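Long-range contact in D-alanyl transferase DltD (Enterococcus faecium TX0133A04, PDB 6PFX), which probably takes part in the D-alanylation of lipoteichoic acid in the Gram-positive cell wall, as a membrane-associated member of the SGNH hydrolase clan: residues F320-D332 with F364-D378. Residues are numbered along the deposited sequence; the frame is centred on the assembly and turned at random.
Sequences FQLNSQGFNRIAD and FLEENHITASKYHLD. With GOL (glycerol), chain C.
F327 and Y375 form an offset stack at the tight centre of this contact. It lies at the edge of the parallel sheet of an SGNH-type alpha/beta fold. The loop between helix 308-323 and outermost strand 330-332 meets the extended chain that follows helix 351-365. The two ring planes are 26° apart and the centroids 4.1 Å apart. CE1 of Y375 sits over one face of F327, towards the rim. The Y375 hydroxyl bonds to the carbonyl of N287.

Helix 308-323 closes in a Schellman motif at G326, whose CA lies 3.7 Å from K374 O. Just before it, Q325 O accepts H376 N at 2.9 Å. The Q325 side chain runs extended beyond CG, and its OE1 receives D378 N at 2.9 Å. Its NE2 bonds back to Q321 O, so both ends of the amide are held.

Waters line the solvent side of the backbones. They bridge S324 O to H376 O, G326 O to K374 N, and N328 N to S373 OG, which also bonds to E288.

R329 and F364 make a second packed site. R329 CD lies over the F364 ring face, 3.8 Å from its centroid, a CH-pi contact. F364 CE1 sits over the guanidinium, planes 23° apart. E288 and V289 O also hold this guanidinium. A glycerol, probably from the crystallisation liquor, lies at the outer edge beside exposed T371. The R329 chain bends at chi3 (-65°), turning NE towards it. Glycerol O3 accepts R329 NE at 3.1 Å and hydrogen-bonds T371 OG1 at 2.6 Å.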
loop_
_atom_site.group_PDB
_atom_site.type_symbol
_atom_site.label_atom_id
_atom_site.label_comp_id
_atom_site.label_asym_id
_atom_site.label_seq_id
_atom_site.Cartn_x
_atom_site.Cartn_y
_atom_site.Cartn_z
ATOM N N PHE A 320 16.740 4.960 1.845
ATOM C CA PHE A 320 17.759 5.175 0.823
ATOM C C PHE A 320 17.151 5.069 -0.570
ATOM O O PHE A 320 17.401 5.915 -1.440
ATOM C CB PHE A 320 18.891 4.165 1.000
ATOM C CG PHE A 320 19.969 4.289 -0.026
ATOM C CD1 PHE A 320 19.900 3.593 -1.221
ATOM C CD2 PHE A 320 21.054 5.112 0.201
ATOM C CE1 PHE A 320 20.907 3.715 -2.173
ATOM C CE2 PHE A 320 22.054 5.236 -0.738
ATOM C CZ PHE A 320 21.974 4.549 -1.931
ATOM N N GLN A 321 16.310 4.057 -0.794
ATOM C CA GLN A 321 15.709 3.887 -2.116
ATOM C C GLN A 321 14.823 5.080 -2.462
ATOM O O GLN A 321 14.816 5.560 -3.604
ATOM C CB GLN A 321 14.895 2.587 -2.160
ATOM C CG GLN A 321 14.316 2.213 -3.555
ATOM C CD GLN A 321 13.770 0.788 -3.577
ATOM O OE1 GLN A 321 13.960 0.032 -2.615
ATOM N NE2 GLN A 321 13.077 0.421 -4.650
ATOM N N LEU A 322 14.079 5.576 -1.473
ATOM C CA LEU A 322 13.186 6.711 -1.675
ATOM C C LEU A 322 13.980 7.995 -1.873
ATOM O O LEU A 322 13.852 8.663 -2.905
ATOM C CB LEU A 322 12.233 6.800 -0.473
ATOM C CG LEU A 322 11.154 5.714 -0.421
ATOM C CD1 LEU A 322 10.420 5.684 0.897
ATOM C CD2 LEU A 322 10.137 5.909 -1.541
ATOM N N ASN A 323 14.826 8.338 -0.896
ATOM C CA ASN A 323 15.524 9.617 -0.901
ATOM C C ASN A 323 16.488 9.730 -2.074
ATOM O O ASN A 323 16.637 10.811 -2.661
ATOM C CB ASN A 323 16.298 9.795 0.406
ATOM C CG ASN A 323 15.405 9.991 1.603
ATOM O OD1 ASN A 323 14.250 10.411 1.487
ATOM N ND2 ASN A 323 15.950 9.722 2.777
ATOM N N SER A 324 17.177 8.639 -2.414
ATOM C CA SER A 324 18.153 8.709 -3.491
ATOM C C SER A 324 17.498 9.062 -4.816
ATOM O O SER A 324 18.183 9.515 -5.738
ATOM C CB SER A 324 18.903 7.382 -3.644
ATOM O OG SER A 324 18.061 6.362 -4.151
ATOM N N GLN A 325 16.195 8.834 -4.942
ATOM C CA GLN A 325 15.486 9.088 -6.183
ATOM C C GLN A 325 14.578 10.303 -6.109
ATOM O O GLN A 325 13.897 10.615 -7.094
ATOM C CB GLN A 325 14.681 7.837 -6.561
ATOM C CG GLN A 325 15.566 6.587 -6.709
ATOM C CD GLN A 325 14.770 5.408 -7.219
ATOM O OE1 GLN A 325 14.701 5.158 -8.430
ATOM N NE2 GLN A 325 14.164 4.668 -6.299
ATOM N N GLY A 326 14.582 11.022 -4.995
ATOM C CA GLY A 326 13.850 12.265 -4.888
ATOM C C GLY A 326 12.560 12.200 -4.105
ATOM O O GLY A 326 11.877 13.231 -3.989
ATOM N N PHE A 327 12.207 11.036 -3.563
ATOM C CA PHE A 327 11.030 10.892 -2.711
ATOM C C PHE A 327 11.470 11.206 -1.289
ATOM O O PHE A 327 12.059 10.363 -0.612
ATOM C CB PHE A 327 10.488 9.475 -2.818
ATOM C CG PHE A 327 9.997 9.090 -4.199
ATOM C CD1 PHE A 327 8.693 9.367 -4.584
ATOM C CD2 PHE A 327 10.816 8.415 -5.080
ATOM C CE1 PHE A 327 8.224 8.992 -5.811
ATOM C CE2 PHE A 327 10.353 8.028 -6.302
ATOM C CZ PHE A 327 9.046 8.328 -6.680
ATOM N N ASN A 328 11.208 12.434 -0.835
ATOM C CA ASN A 328 11.751 12.892 0.436
ATOM C C ASN A 328 10.671 13.188 1.468
ATOM O O ASN A 328 10.985 13.710 2.546
ATOM C CB ASN A 328 12.609 14.150 0.246
ATOM C CG ASN A 328 13.808 13.912 -0.630
ATOM O OD1 ASN A 328 14.032 14.622 -1.615
ATOM N ND2 ASN A 328 14.599 12.927 -0.274
ATOM N N ARG A 329 9.420 12.851 1.175
ATOM C CA ARG A 329 8.291 13.119 2.067
ATOM C C ARG A 329 7.878 11.785 2.679
ATOM O O ARG A 329 7.139 11.005 2.068
ATOM C CB ARG A 329 7.142 13.764 1.306
ATOM C CG ARG A 329 6.001 14.240 2.189
ATOM C CD ARG A 329 4.849 14.786 1.367
ATOM N NE ARG A 329 5.148 15.987 0.601
ATOM C CZ ARG A 329 5.450 15.988 -0.695
ATOM N NH1 ARG A 329 5.543 14.848 -1.363
ATOM N NH2 ARG A 329 5.684 17.132 -1.320
ATOM N N ILE A 330 8.371 11.532 3.886
ATOM C CA ILE A 330 8.310 10.218 4.508
ATOM C C ILE A 330 8.000 10.430 5.979
ATOM O O ILE A 330 8.708 11.174 6.666
ATOM C CB ILE A 330 9.641 9.453 4.374
ATOM C CG1 ILE A 330 10.058 9.297 2.913
ATOM C CG2 ILE A 330 9.531 8.068 5.042
ATOM C CD1 ILE A 330 11.448 8.757 2.727
ATOM N N ALA A 331 6.956 9.777 6.453
ATOM C CA ALA A 331 6.631 9.718 7.875
ATOM C C ALA A 331 7.119 8.365 8.369
ATOM O O ALA A 331 6.428 7.354 8.227
ATOM C CB ALA A 331 5.131 9.859 8.091
ATOM N N ASP A 332 8.300 8.348 8.964
ATOM C CA ASP A 332 8.922 7.121 9.450
ATOM C C ASP A 332 8.590 6.991 10.929
ATOM O O ASP A 332 9.108 7.749 11.756
ATOM C CB ASP A 332 10.431 7.197 9.226
ATOM C CG ASP A 332 11.183 6.011 9.806
ATOM O OD1 ASP A 332 10.559 5.093 10.376
ATOM O OD2 ASP A 332 12.422 6.000 9.682
ATOM N N PHE A 364 -0.053 18.068 4.294
ATOM C CA PHE A 364 0.246 17.715 2.907
ATOM C C PHE A 364 -0.971 17.930 2.022
ATOM O O PHE A 364 -0.925 18.698 1.058
ATOM C CB PHE A 364 0.694 16.247 2.863
ATOM C CG PHE A 364 0.959 15.689 1.478
ATOM C CD1 PHE A 364 1.718 16.380 0.550
ATOM C CD2 PHE A 364 0.477 14.434 1.135
ATOM C CE1 PHE A 364 1.973 15.835 -0.729
ATOM C CE2 PHE A 364 0.745 13.874 -0.096
ATOM C CZ PHE A 364 1.481 14.587 -1.049
ATOM N N LEU A 365 -2.075 17.255 2.342
ATOM C CA LEU A 365 -3.255 17.284 1.486
ATOM C C LEU A 365 -3.985 18.630 1.548
ATOM O O LEU A 365 -4.650 19.009 0.576
ATOM C CB LEU A 365 -4.189 16.120 1.846
ATOM C CG LEU A 365 -3.619 14.709 1.656
ATOM C CD1 LEU A 365 -4.682 13.620 1.890
ATOM C CD2 LEU A 365 -3.039 14.563 0.259
ATOM N N GLU A 366 -3.892 19.362 2.662
ATOM C CA GLU A 366 -4.517 20.686 2.772
ATOM C C GLU A 366 -3.587 21.820 2.348
ATOM O O GLU A 366 -3.997 22.988 2.383
ATOM C CB GLU A 366 -5.020 20.941 4.200
ATOM C CG GLU A 366 -6.109 19.968 4.635
ATOM C CD GLU A 366 -6.852 20.413 5.892
ATOM O OE1 GLU A 366 -8.065 20.122 6.005
ATOM O OE2 GLU A 366 -6.229 21.067 6.759
ATOM N N GLU A 367 -2.350 21.496 1.962
ATOM C CA GLU A 367 -1.375 22.469 1.459
ATOM C C GLU A 367 -1.075 23.596 2.452
ATOM O O GLU A 367 -0.885 24.751 2.073
ATOM C CB GLU A 367 -1.768 22.968 0.060
ATOM C CG GLU A 367 -1.893 21.808 -0.938
ATOM C CD GLU A 367 -1.804 22.238 -2.395
ATOM O OE1 GLU A 367 -1.245 23.319 -2.679
ATOM O OE2 GLU A 367 -2.294 21.484 -3.261
ATOM N N ASN A 368 -0.964 23.258 3.740
ATOM C CA ASN A 368 -0.450 24.237 4.694
ATOM C C ASN A 368 0.946 24.683 4.288
ATOM O O ASN A 368 1.294 25.865 4.407
ATOM C CB ASN A 368 -0.422 23.640 6.098
ATOM C CG ASN A 368 -1.797 23.455 6.667
ATOM O OD1 ASN A 368 -2.538 22.569 6.251
ATOM N ND2 ASN A 368 -2.154 24.297 7.627
ATOM N N HIS A 369 1.760 23.733 3.837
ATOM C CA HIS A 369 3.064 23.972 3.241
ATOM C C HIS A 369 3.128 23.100 1.996
ATOM O O HIS A 369 2.429 22.087 1.892
ATOM C CB HIS A 369 4.204 23.588 4.188
ATOM C CG HIS A 369 4.135 24.275 5.512
ATOM N ND1 HIS A 369 4.394 25.618 5.668
ATOM C CD2 HIS A 369 3.822 23.805 6.743
ATOM C CE1 HIS A 369 4.246 25.948 6.939
ATOM N NE2 HIS A 369 3.900 24.866 7.611
ATOM N N ILE A 370 3.962 23.515 1.041
ATOM C CA ILE A 370 4.106 22.848 -0.249
ATOM C C ILE A 370 5.595 22.682 -0.522
ATOM O O ILE A 370 6.364 23.641 -0.390
ATOM C CB ILE A 370 3.444 23.666 -1.383
ATOM C CG1 ILE A 370 1.935 23.773 -1.169
ATOM C CG2 ILE A 370 3.766 23.064 -2.752
ATOM C CD1 ILE A 370 1.245 24.701 -2.183
ATOM N N THR A 371 6.009 21.470 -0.872
ATOM C CA THR A 371 7.346 21.259 -1.404
ATOM C C THR A 371 7.226 20.534 -2.737
ATOM O O THR A 371 6.263 19.796 -2.979
ATOM C CB THR A 371 8.244 20.446 -0.473
ATOM O OG1 THR A 371 7.661 19.156 -0.290
ATOM C CG2 THR A 371 8.416 21.134 0.873
ATOM N N ALA A 372 8.217 20.748 -3.595
ATOM C CA ALA A 372 8.242 20.185 -4.934
ATOM C C ALA A 372 9.257 19.058 -5.010
ATOM O O ALA A 372 10.425 19.238 -4.654
ATOM C CB ALA A 372 8.623 21.259 -5.956
ATOM N N SER A 373 8.815 17.912 -5.497
ATOM C CA SER A 373 9.692 16.768 -5.670
ATOM C C SER A 373 10.125 16.694 -7.127
ATOM O O SER A 373 9.318 16.905 -8.037
ATOM C CB SER A 373 8.964 15.477 -5.301
ATOM O OG SER A 373 8.521 15.474 -3.957
ATOM N N LYS A 374 11.403 16.407 -7.341
ATOM C CA LYS A 374 11.943 16.151 -8.670
ATOM C C LYS A 374 12.662 14.814 -8.615
ATOM O O LYS A 374 13.536 14.605 -7.764
ATOM C CB LYS A 374 12.900 17.255 -9.106
ATOM C CG LYS A 374 12.250 18.615 -9.259
ATOM C CD LYS A 374 11.172 18.611 -10.325
ATOM C CE LYS A 374 10.481 19.959 -10.391
ATOM N NZ LYS A 374 9.429 19.952 -11.445
ATOM N N TYR A 375 12.280 13.909 -9.498
ATOM C CA TYR A 375 12.692 12.523 -9.379
ATOM C C TYR A 375 13.847 12.190 -10.303
ATOM O O TYR A 375 13.943 12.699 -11.427
ATOM C CB TYR A 375 11.512 11.586 -9.637
ATOM C CG TYR A 375 10.364 11.845 -8.689
ATOM C CD1 TYR A 375 10.554 11.720 -7.321
ATOM C CD2 TYR A 375 9.100 12.217 -9.147
ATOM C CE1 TYR A 375 9.530 11.954 -6.429
ATOM C CE2 TYR A 375 8.064 12.449 -8.261
ATOM C CZ TYR A 375 8.288 12.322 -6.905
ATOM O OH TYR A 375 7.283 12.528 -6.011
ATOM N N HIS A 376 14.719 11.316 -9.806
ATOM C CA HIS A 376 15.843 10.768 -10.561
ATOM C C HIS A 376 15.784 9.259 -10.376
ATOM O O HIS A 376 16.404 8.724 -9.452
ATOM C CB HIS A 376 17.144 11.357 -10.066
ATOM C CG HIS A 376 17.272 12.810 -10.372
ATOM N ND1 HIS A 376 16.974 13.795 -9.454
ATOM C CD2 HIS A 376 17.602 13.449 -11.518
ATOM C CE1 HIS A 376 17.142 14.978 -10.016
ATOM N NE2 HIS A 376 17.522 14.795 -11.268
ATOM N N LEU A 377 15.032 8.578 -11.245
ATOM C CA LEU A 377 14.889 7.134 -11.120
ATOM C C LEU A 377 16.192 6.411 -11.452
ATOM O O LEU A 377 16.944 6.814 -12.347
ATOM C CB LEU A 377 13.771 6.607 -12.010
ATOM C CG LEU A 377 12.369 7.076 -11.636
ATOM C CD1 LEU A 377 11.409 6.742 -12.755
ATOM C CD2 LEU A 377 11.926 6.447 -10.323
ATOM N N ASP A 378 16.464 5.340 -10.708
ATOM C CA ASP A 378 17.613 4.482 -10.958
ATOM C C ASP A 378 17.130 3.051 -11.114
ATOM O O ASP A 378 16.624 2.449 -10.160
ATOM C CB ASP A 378 18.609 4.561 -9.809
ATOM C CG ASP A 378 19.938 3.924 -10.151
ATOM O OD1 ASP A 378 20.036 3.141 -11.129
ATOM O OD2 ASP A 378 20.908 4.233 -9.440
HETATM C C1 GOL C . 3.413 19.498 4.295
HETATM O O1 GOL C . 4.021 20.441 5.158
HETATM C C2 GOL C . 4.461 18.704 3.549
HETATM O O2 GOL C . 3.863 17.545 2.972
HETATM C C3 GOL C . 5.152 19.528 2.493
HETATM O O3 GOL C . 6.031 18.709 1.722
HETATM O O HOH W 1 18.875 8.166 -8.131
HETATM O O HOH W 2 12.665 15.738 -4.725
HETATM O O HOH W 3 9.542 14.686 -1.841
HETATM O O HOH W 4 3.607 19.483 -0.919
#